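Local coordinates for sterol regulatory element-binding protein cleavage-activating protein (Schizosaccharomyces pombe, PDB 4YHC) that escorts sre1 and is required for its processing at low sterol and oxygen levels, represented here by its WD40 domain, at residues A[190-198]-A[222-230]; A[260-271]-A[286-297]. The protein carries 9 engineered substitutions. One frame throughout, in Å; residues are numbered along the deposited sequence.

Following the chain, contact 1 comes first: the second strand of one four-stranded blade and its turn (190-198) meet segment 222-230, which opens the next blade, so this contact closes a loop made of the last two strands of the first blade (198-204 and 207-212) and the connector after them. The chain then completes the second blade before contact 2 begins. There, 260-271 pairs with 286-297 across the hairpin 269-278/281-292 of the following sheet. The two loops run in series, neither nested nor crossed. They nevertheless touch in space: K225 NZ reaches I263 O and D226 OD2 receives F268 N, linking three successive sheets of the propeller.

Contact 1 of 2, residues A[190-198]-A[222-230]; sequences ASLTESGEV and ETKKDIYGI. Engineered in segment 190-198: S191 (natural residue Cys).
I227 is the bump of this interface and the backbone of A190 to L192 its hollow. Its CG1 sits between the backbone N and the carbonyl carbon (chi1 57°), and the chain then runs extended, which carries CD1 to 3.7 Å from A190 O and to 3.7 Å from L192 N, with the CB atoms of A190 and L192 bordering the notch. The CG2 branch of I227 faces V198 more loosely. L192 answers in the opposite direction: its CD2 rests on the backbone of strand 226-230, 3.6 Å from D226 N, while CD1 leans on K224 CB at 3.8 Å. The two side chains thus interlock, each methyl end seated on the backbone of the facing segment. L238, from strand 235-239, also touches I227 and K224.

Beyond L192 the chain turns back through a type I turn, T193 to G196, extended by a G1 bulge: T193 N bonds to E197 O, and G196 has the positive phi of that position. The aliphatic part of K224, bent at three torsions, curls against this turn and brings NZ to G196 O. The modelled NZ to O distance of 2.4 Å is too short to trust in detail. A salt bridge from D226 to K177 also spans the interface, and K225, one half of a classic beta bulge facing strand 235-239, turns its amine to D241.

The strand directions are nearly antiparallel (171°), but their axes stay 7.4 Å apart, too far for a ladder. Such side-chain packing between adjoining sheets is the blade-to-blade interface of a WD40 beta-propeller.

Contact 2 of 2, residues A[260-271]-A[286-297]; sequences LPPIKVNTFSVG and SISFCFTHAVTE
L260 straddles two rings of the other segment, CD1 against F289 CD2 and CD2 against F291 CE1. P261 wedges between F291 and H293, its CB 3.4 Å from H293 NE2. P262 uses its carbonyl, and A294 N donates to P262 O (3.0 Å) from above the carbonyl plane. I263 lays CG1 over one face of the F291 ring, a CH-pi contact 4.0 Å from the centroid; Y302 meets that ring too. At K264 the backbone N donates almost straight (169°) to T292 O, while the side chain stretches past T292 CG2 toward E297, where NZ makes a long salt bridge.

K264 also begins a type II turn ending at T267. T267 OG1 gives its proton to K264 O (2.7 Å) and accepts T292 N (3.1 Å), and a water spans T267 O and T292 OG1. With a valine here, T292 N would probably be left without its acceptor, and K264 O would keep only the weak backbone bond from T267 N to hold the turn.

F268, with CG opposite the backbone N (chi1 -177°), sends CZ over one face of F289, 3.6 Å from F289 CD1; the rings meet obliquely, with planes at 44°. S269 and C290 then form a hydrogen-bonded antiparallel pair, V270 and F289 a non-hydrogen-bonded one in which V270 CG2 touches F289 CD1, and G271 and S288 another hydrogen-bonded pair.

The chemistry is divided accordingly: apolar rings and branches fill one side, backed by F258 and Y304 around F289, whereas the backbone groups of S269, G271, S288 and C290 pair with each other across the hairpin, and P262 and K264 bond to A294 and T292 beyond its end. Where the regular ladder stops, a threonine hydroxyl takes over as acceptor, while the stretched K264-E297 ion pair probably adds little.

Contact 1 of 2, residues A[190-198]-A[222-230]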
loop_
_atom_site.group_PDB
_atom_site.type_symbol
_atom_site.label_atom_id
_atom_site.label_comp_id
_atom_site.label_asym_id
_atom_site.label_seq_id
_atom_site.Cartn_x
_atom_site.Cartn_y
_atom_site.Cartn_z
ATOM N N ALA A 190 3.301 12.904 -7.131
ATOM C CA ALA A 190 3.876 13.738 -6.059
ATOM C C ALA A 190 5.225 13.165 -5.700
ATOM O O ALA A 190 5.341 11.945 -5.564
ATOM C CB ALA A 190 2.963 13.735 -4.836
ATOM N N SER A 191 6.233 14.042 -5.530
ATOM C CA SER A 191 7.599 13.627 -5.254
ATOM C C SER A 191 8.233 14.439 -4.121
ATOM O O SER A 191 8.199 15.639 -4.089
ATOM C CB SER A 191 8.455 13.711 -6.530
ATOM O OG SER A 191 7.787 13.145 -7.649
ATOM N N LEU A 192 8.782 13.755 -3.163
ATOM C CA LEU A 192 9.495 14.398 -2.070
ATOM C C LEU A 192 10.940 14.327 -2.477
ATOM O O LEU A 192 11.452 13.222 -2.759
ATOM C CB LEU A 192 9.281 13.647 -0.751
ATOM C CG LEU A 192 10.180 14.090 0.444
ATOM C CD1 LEU A 192 9.913 15.549 0.744
ATOM C CD2 LEU A 192 9.845 13.242 1.644
ATOM N N THR A 193 11.587 15.493 -2.610
ATOM C CA THR A 193 13.017 15.523 -3.003
ATOM C C THR A 193 13.919 15.816 -1.811
ATOM O O THR A 193 13.447 16.268 -0.777
ATOM C CB THR A 193 13.302 16.599 -4.053
ATOM O OG1 THR A 193 12.820 17.823 -3.561
ATOM C CG2 THR A 193 12.558 16.336 -5.331
ATOM N N GLU A 194 15.197 15.504 -1.966
ATOM C CA GLU A 194 16.239 15.819 -0.946
ATOM C C GLU A 194 16.285 17.273 -0.479
ATOM O O GLU A 194 16.738 17.541 0.613
ATOM C CB GLU A 194 17.614 15.406 -1.415
ATOM C CG GLU A 194 17.783 13.899 -1.551
ATOM C CD GLU A 194 19.190 13.496 -1.983
ATOM O OE1 GLU A 194 20.092 14.371 -2.022
ATOM O OE2 GLU A 194 19.402 12.293 -2.291
ATOM N N SER A 195 15.786 18.184 -1.303
ATOM C CA SER A 195 15.590 19.579 -0.942
ATOM C C SER A 195 14.572 19.814 0.122
ATOM O O SER A 195 14.451 20.939 0.588
ATOM C CB SER A 195 15.066 20.346 -2.158
ATOM O OG SER A 195 15.497 19.722 -3.346
ATOM N N GLY A 196 13.752 18.810 0.435
ATOM C CA GLY A 196 12.655 19.032 1.349
ATOM C C GLY A 196 11.381 19.530 0.705
ATOM O O GLY A 196 10.355 19.647 1.381
ATOM N N GLU A 197 11.403 19.774 -0.600
ATOM C CA GLU A 197 10.181 20.196 -1.310
ATOM C C GLU A 197 9.332 18.985 -1.716
ATOM O O GLU A 197 9.841 17.909 -2.029
ATOM C CB GLU A 197 10.553 20.995 -2.563
ATOM C CG GLU A 197 11.480 22.192 -2.303
ATOM C CD GLU A 197 12.153 22.753 -3.567
ATOM O OE1 GLU A 197 13.192 22.212 -4.058
ATOM O OE2 GLU A 197 11.650 23.767 -4.062
ATOM N N VAL A 198 8.030 19.162 -1.728
ATOM C CA VAL A 198 7.200 18.208 -2.439
ATOM C C VAL A 198 6.644 18.892 -3.692
ATOM O O VAL A 198 6.012 19.942 -3.624
ATOM C CB VAL A 198 6.168 17.435 -1.545
ATOM C CG1 VAL A 198 5.901 18.106 -0.251
ATOM C CG2 VAL A 198 4.884 17.170 -2.283
ATOM N N GLU A 222 11.925 21.890 9.948
ATOM C CA GLU A 222 11.896 20.453 10.151
ATOM C C GLU A 222 12.266 19.768 8.849
ATOM O O GLU A 222 11.993 20.248 7.773
ATOM C CB GLU A 222 10.536 20.000 10.676
ATOM C CG GLU A 222 10.156 20.600 12.008
ATOM C CD GLU A 222 8.943 19.963 12.608
ATOM O OE1 GLU A 222 8.266 19.128 11.928
ATOM O OE2 GLU A 222 8.641 20.279 13.773
ATOM N N THR A 223 13.040 18.720 8.981
ATOM C CA THR A 223 13.242 17.766 7.904
ATOM C C THR A 223 11.893 17.036 7.510
ATOM O O THR A 223 11.189 16.504 8.372
ATOM C CB THR A 223 14.190 16.702 8.373
ATOM O OG1 THR A 223 15.347 17.331 8.908
ATOM C CG2 THR A 223 14.595 15.732 7.208
ATOM N N LYS A 224 11.619 17.019 6.232
ATOM C CA LYS A 224 10.483 16.256 5.613
ATOM C C LYS A 224 10.897 14.793 5.494
ATOM O O LYS A 224 11.985 14.467 5.034
ATOM C CB LYS A 224 10.139 16.855 4.257
ATOM C CG LYS A 224 9.207 18.042 4.380
ATOM C CD LYS A 224 9.670 19.204 5.285
ATOM C CE LYS A 224 10.368 20.344 4.528
ATOM N NZ LYS A 224 9.559 20.751 3.307
ATOM N N LYS A 225 10.040 13.898 5.933
ATOM C CA LYS A 225 10.424 12.491 6.082
ATOM C C LYS A 225 9.664 11.558 5.121
ATOM O O LYS A 225 10.159 10.460 4.792
ATOM C CB LYS A 225 10.172 12.062 7.523
ATOM C CG LYS A 225 11.008 12.785 8.586
ATOM C CD LYS A 225 12.479 12.478 8.352
ATOM C CE LYS A 225 13.423 12.857 9.508
ATOM N NZ LYS A 225 13.110 12.146 10.753
ATOM N N ASP A 226 8.456 11.953 4.704
ATOM C CA ASP A 226 7.661 11.043 3.873
ATOM C C ASP A 226 6.427 11.778 3.343
ATOM O O ASP A 226 6.010 12.831 3.829
ATOM C CB ASP A 226 7.197 9.802 4.676
ATOM C CG ASP A 226 7.185 8.513 3.825
ATOM O OD1 ASP A 226 7.225 8.619 2.552
ATOM O OD2 ASP A 226 7.092 7.396 4.428
ATOM N N ILE A 227 5.866 11.177 2.328
ATOM C CA ILE A 227 4.568 11.592 1.782
ATOM C C ILE A 227 3.722 10.369 1.541
ATOM O O ILE A 227 4.243 9.289 1.204
ATOM C CB ILE A 227 4.704 12.406 0.477
ATOM C CG1 ILE A 227 5.461 11.675 -0.636
ATOM C CG2 ILE A 227 5.371 13.710 0.739
ATOM C CD1 ILE A 227 5.508 12.484 -1.929
ATOM N N TYR A 228 2.394 10.507 1.703
ATOM C CA TYR A 228 1.518 9.345 1.505
ATOM C C TYR A 228 0.189 9.920 1.040
ATOM O O TYR A 228 -0.229 10.973 1.523
ATOM C CB TYR A 228 1.343 8.519 2.801
ATOM C CG TYR A 228 0.621 7.205 2.579
ATOM C CD1 TYR A 228 -0.777 7.159 2.631
ATOM C CD2 TYR A 228 1.298 6.032 2.279
ATOM C CE1 TYR A 228 -1.474 5.987 2.389
ATOM C CE2 TYR A 228 0.570 4.816 2.080
ATOM C CZ TYR A 228 -0.798 4.857 2.116
ATOM O OH TYR A 228 -1.592 3.778 1.932
ATOM N N GLY A 229 -0.453 9.273 0.098
ATOM C CA GLY A 229 -1.708 9.839 -0.504
ATOM C C GLY A 229 -2.947 8.998 -0.227
ATOM O O GLY A 229 -2.847 7.786 -0.071
ATOM N N ILE A 230 -4.099 9.622 -0.072
ATOM C CA ILE A 230 -5.413 8.885 -0.140
ATOM C C ILE A 230 -6.050 9.476 -1.392
ATOM O O ILE A 230 -6.587 10.598 -1.386
ATOM C CB ILE A 230 -6.309 9.133 1.040
ATOM C CG1 ILE A 230 -5.538 8.982 2.328
ATOM C CG2 ILE A 230 -7.631 8.355 0.987
ATOM C CD1 ILE A 230 -5.670 7.698 2.994
#

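Contact 2 of 2, residues A[260-271]-A[286-297]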
loop_
_atom_site.group_PDB
_atom_site.type_symbol
_atom_site.label_atom_id
_atom_site.label_comp_id
_atom_site.label_asym_id
_atom_site.label_seq_id
_atom_site.Cartn_x
_atom_site.Cartn_y
_atom_site.Cartn_z
ATOM N N LEU A 260 2.987 14.409 16.039
ATOM C CA LEU A 260 3.655 13.108 16.095
ATOM C C LEU A 260 5.088 13.264 16.558
ATOM O O LEU A 260 5.682 14.326 16.438
ATOM C CB LEU A 260 3.674 12.396 14.703
ATOM C CG LEU A 260 2.261 11.960 14.279
ATOM C CD1 LEU A 260 2.347 11.451 12.843
ATOM C CD2 LEU A 260 1.627 10.891 15.179
ATOM N N PRO A 261 5.676 12.184 16.994
ATOM C CA PRO A 261 7.124 12.200 17.222
ATOM C C PRO A 261 7.853 12.061 15.921
ATOM O O PRO A 261 7.204 11.919 14.842
ATOM C CB PRO A 261 7.342 10.998 18.133
ATOM C CG PRO A 261 6.247 10.083 17.836
ATOM C CD PRO A 261 5.048 10.907 17.431
ATOM N N PRO A 262 9.188 12.153 15.983
ATOM C CA PRO A 262 9.990 12.138 14.830
ATOM C C PRO A 262 9.820 10.822 14.098
ATOM O O PRO A 262 9.796 9.784 14.723
ATOM C CB PRO A 262 11.409 12.234 15.390
ATOM C CG PRO A 262 11.252 12.903 16.722
ATOM C CD PRO A 262 9.984 12.418 17.235
ATOM N N ILE A 263 9.750 10.896 12.785
ATOM C CA ILE A 263 9.370 9.746 11.928
ATOM C C ILE A 263 10.573 9.394 11.101
ATOM O O ILE A 263 11.261 10.247 10.563
ATOM C CB ILE A 263 8.154 10.135 11.061
ATOM C CG1 ILE A 263 6.918 10.137 11.938
ATOM C CG2 ILE A 263 7.944 9.209 9.829
ATOM C CD1 ILE A 263 5.758 10.857 11.303
ATOM N N LYS A 264 10.874 8.126 11.017
ATOM C CA LYS A 264 11.937 7.660 10.163
ATOM C C LYS A 264 11.628 7.772 8.709
ATOM O O LYS A 264 10.535 7.463 8.284
ATOM C CB LYS A 264 12.243 6.224 10.526
ATOM C CG LYS A 264 13.496 5.729 9.898
ATOM C CD LYS A 264 13.937 4.456 10.614
ATOM C CE LYS A 264 15.040 3.748 9.848
ATOM N NZ LYS A 264 16.038 4.797 9.433
ATOM N N VAL A 265 12.569 8.285 7.929
ATOM C CA VAL A 265 12.349 8.506 6.555
ATOM C C VAL A 265 11.773 7.253 5.829
ATOM O O VAL A 265 12.108 6.119 6.091
ATOM C CB VAL A 265 13.606 9.083 5.838
ATOM C CG1 VAL A 265 14.709 8.009 5.857
ATOM C CG2 VAL A 265 13.214 9.396 4.402
ATOM N N ASN A 266 10.792 7.490 4.994
ATOM C CA ASN A 266 10.138 6.441 4.229
ATOM C C ASN A 266 9.469 5.340 4.974
ATOM O O ASN A 266 9.417 4.204 4.505
ATOM C CB ASN A 266 11.146 5.824 3.286
ATOM C CG ASN A 266 10.922 6.292 1.895
ATOM O OD1 ASN A 266 9.789 6.168 1.348
ATOM N ND2 ASN A 266 11.948 6.824 1.294
ATOM N N THR A 267 8.994 5.595 6.171
ATOM C CA THR A 267 8.341 4.497 6.888
ATOM C C THR A 267 6.881 4.733 7.235
ATOM O O THR A 267 6.343 3.939 7.985
ATOM C CB THR A 267 9.079 4.193 8.194
ATOM O OG1 THR A 267 8.980 5.363 9.066
ATOM C CG2 THR A 267 10.597 3.905 7.863
ATOM N N PHE A 268 6.289 5.798 6.707
ATOM C CA PHE A 268 4.996 6.279 7.068
ATOM C C PHE A 268 3.870 5.776 6.116
ATOM O O PHE A 268 3.995 5.872 4.909
ATOM C CB PHE A 268 5.036 7.808 7.041
ATOM C CG PHE A 268 3.743 8.492 7.473
ATOM C CD1 PHE A 268 3.444 8.691 8.802
ATOM C CD2 PHE A 268 2.877 9.016 6.551
ATOM C CE1 PHE A 268 2.300 9.349 9.203
ATOM C CE2 PHE A 268 1.694 9.631 6.919
ATOM C CZ PHE A 268 1.396 9.803 8.255
ATOM N N SER A 269 2.770 5.305 6.660
ATOM C CA SER A 269 1.594 5.042 5.832
ATOM C C SER A 269 0.333 5.410 6.594
ATOM O O SER A 269 0.376 5.688 7.838
ATOM C CB SER A 269 1.583 3.600 5.324
ATOM O OG SER A 269 1.522 2.760 6.405
ATOM N N VAL A 270 -0.786 5.447 5.849
ATOM C CA VAL A 270 -2.064 5.859 6.421
ATOM C C VAL A 270 -3.139 4.915 6.012
ATOM O O VAL A 270 -3.175 4.516 4.879
ATOM C CB VAL A 270 -2.473 7.265 5.955
ATOM C CG1 VAL A 270 -3.819 7.744 6.583
ATOM C CG2 VAL A 270 -1.354 8.225 6.219
ATOM N N GLY A 271 -4.037 4.580 6.886
ATOM C CA GLY A 271 -5.309 3.954 6.392
ATOM C C GLY A 271 -6.484 4.698 7.008
ATOM O O GLY A 271 -6.353 5.241 8.122
ATOM N N SER A 286 -12.567 6.780 10.981
ATOM C CA SER A 286 -11.255 6.737 11.733
ATOM C C SER A 286 -10.084 6.929 10.827
ATOM O O SER A 286 -10.234 6.757 9.600
ATOM C CB SER A 286 -11.028 5.480 12.550
ATOM O OG SER A 286 -10.896 4.296 11.774
ATOM N N ILE A 287 -8.944 7.356 11.399
ATOM C CA ILE A 287 -7.712 7.496 10.627
ATOM C C ILE A 287 -6.655 6.780 11.434
ATOM O O ILE A 287 -6.589 6.974 12.674
ATOM C CB ILE A 287 -7.301 8.963 10.504
ATOM C CG1 ILE A 287 -8.463 9.819 10.060
ATOM C CG2 ILE A 287 -6.093 9.125 9.567
ATOM C CD1 ILE A 287 -8.148 11.313 10.037
ATOM N N SER A 288 -5.769 6.058 10.759
ATOM C CA SER A 288 -4.664 5.318 11.413
ATOM C C SER A 288 -3.406 5.634 10.675
ATOM O O SER A 288 -3.377 5.639 9.389
ATOM C CB SER A 288 -4.843 3.834 11.335
ATOM O OG SER A 288 -5.987 3.361 11.984
ATOM N N PHE A 289 -2.345 5.871 11.457
ATOM C CA PHE A 289 -0.984 6.099 10.915
ATOM C C PHE A 289 -0.112 4.955 11.394
ATOM O O PHE A 289 -0.277 4.500 12.547
ATOM C CB PHE A 289 -0.313 7.382 11.429
ATOM C CG PHE A 289 -1.018 8.637 11.129
ATOM C CD1 PHE A 289 -1.676 8.832 9.909
ATOM C CD2 PHE A 289 -1.002 9.676 12.007
ATOM C CE1 PHE A 289 -2.329 10.023 9.611
ATOM C CE2 PHE A 289 -1.643 10.871 11.704
ATOM C CZ PHE A 289 -2.358 11.022 10.507
ATOM N N CYS A 290 0.831 4.556 10.560
ATOM C CA CYS A 290 1.869 3.607 10.892
ATOM C C CYS A 290 3.171 4.242 10.529
ATOM O O CYS A 290 3.323 4.791 9.460
ATOM C CB CYS A 290 1.724 2.296 10.084
ATOM S SG CYS A 290 3.018 1.080 10.444
ATOM N N PHE A 291 4.140 4.129 11.415
ATOM C CA PHE A 291 5.516 4.652 11.159
ATOM C C PHE A 291 6.555 4.002 12.092
ATOM O O PHE A 291 6.194 3.300 13.040
ATOM C CB PHE A 291 5.538 6.188 11.232
ATOM C CG PHE A 291 5.215 6.716 12.580
ATOM C CD1 PHE A 291 3.923 7.002 12.953
ATOM C CD2 PHE A 291 6.240 6.897 13.506
ATOM C CE1 PHE A 291 3.654 7.516 14.211
ATOM C CE2 PHE A 291 5.986 7.383 14.755
ATOM C CZ PHE A 291 4.695 7.688 15.124
ATOM N N THR A 292 7.819 4.171 11.730
ATOM C CA THR A 292 8.950 3.841 12.588
ATOM C C THR A 292 9.470 5.082 13.224
ATOM O O THR A 292 9.707 6.104 12.593
ATOM C CB THR A 292 10.043 3.147 11.791
ATOM O OG1 THR A 292 9.456 1.971 11.225
ATOM C CG2 THR A 292 11.259 2.716 12.691
ATOM N N HIS A 293 9.511 5.013 14.526
ATOM C CA HIS A 293 9.887 6.123 15.365
ATOM C C HIS A 293 11.388 6.353 15.116
ATOM O O HIS A 293 12.211 5.396 15.210
ATOM C CB HIS A 293 9.602 5.683 16.795
ATOM C CG HIS A 293 9.550 6.799 17.779
ATOM N ND1 HIS A 293 10.647 7.611 18.068
ATOM C CD2 HIS A 293 8.531 7.263 18.515
ATOM C CE1 HIS A 293 10.286 8.495 18.986
ATOM N NE2 HIS A 293 9.010 8.293 19.275
ATOM N N ALA A 294 11.745 7.553 14.716
ATOM C CA ALA A 294 13.119 7.896 14.438
ATOM C C ALA A 294 14.067 7.865 15.643
ATOM O O ALA A 294 15.263 7.757 15.464
ATOM C CB ALA A 294 13.195 9.278 13.784
ATOM N N VAL A 295 13.564 7.891 16.854
ATOM C CA VAL A 295 14.380 7.865 18.049
ATOM C C VAL A 295 14.562 6.444 18.503
ATOM O O VAL A 295 15.676 5.961 18.553
ATOM C CB VAL A 295 13.823 8.702 19.215
ATOM C CG1 VAL A 295 14.772 8.636 20.462
ATOM C CG2 VAL A 295 13.600 10.144 18.768
ATOM N N THR A 296 13.479 5.756 18.786
ATOM C CA THR A 296 13.564 4.367 19.342
ATOM C C THR A 296 13.613 3.251 18.290
ATOM O O THR A 296 13.787 2.097 18.625
ATOM C CB THR A 296 12.332 4.099 20.203
ATOM O OG1 THR A 296 11.159 4.258 19.410
ATOM C CG2 THR A 296 12.263 5.133 21.371
ATOM N N GLU A 297 13.459 3.618 17.018
ATOM C CA GLU A 297 13.321 2.665 15.959
ATOM C C GLU A 297 12.245 1.609 16.199
ATOM O O GLU A 297 12.309 0.564 15.604
ATOM C CB GLU A 297 14.678 2.006 15.669
ATOM C CG GLU A 297 15.694 3.025 15.177
ATOM C CD GLU A 297 15.836 3.088 13.665
ATOM O OE1 GLU A 297 16.694 3.870 13.173
ATOM O OE2 GLU A 297 15.086 2.366 12.953
HETATM O O HOH W 1 6.976 1.619 9.693
#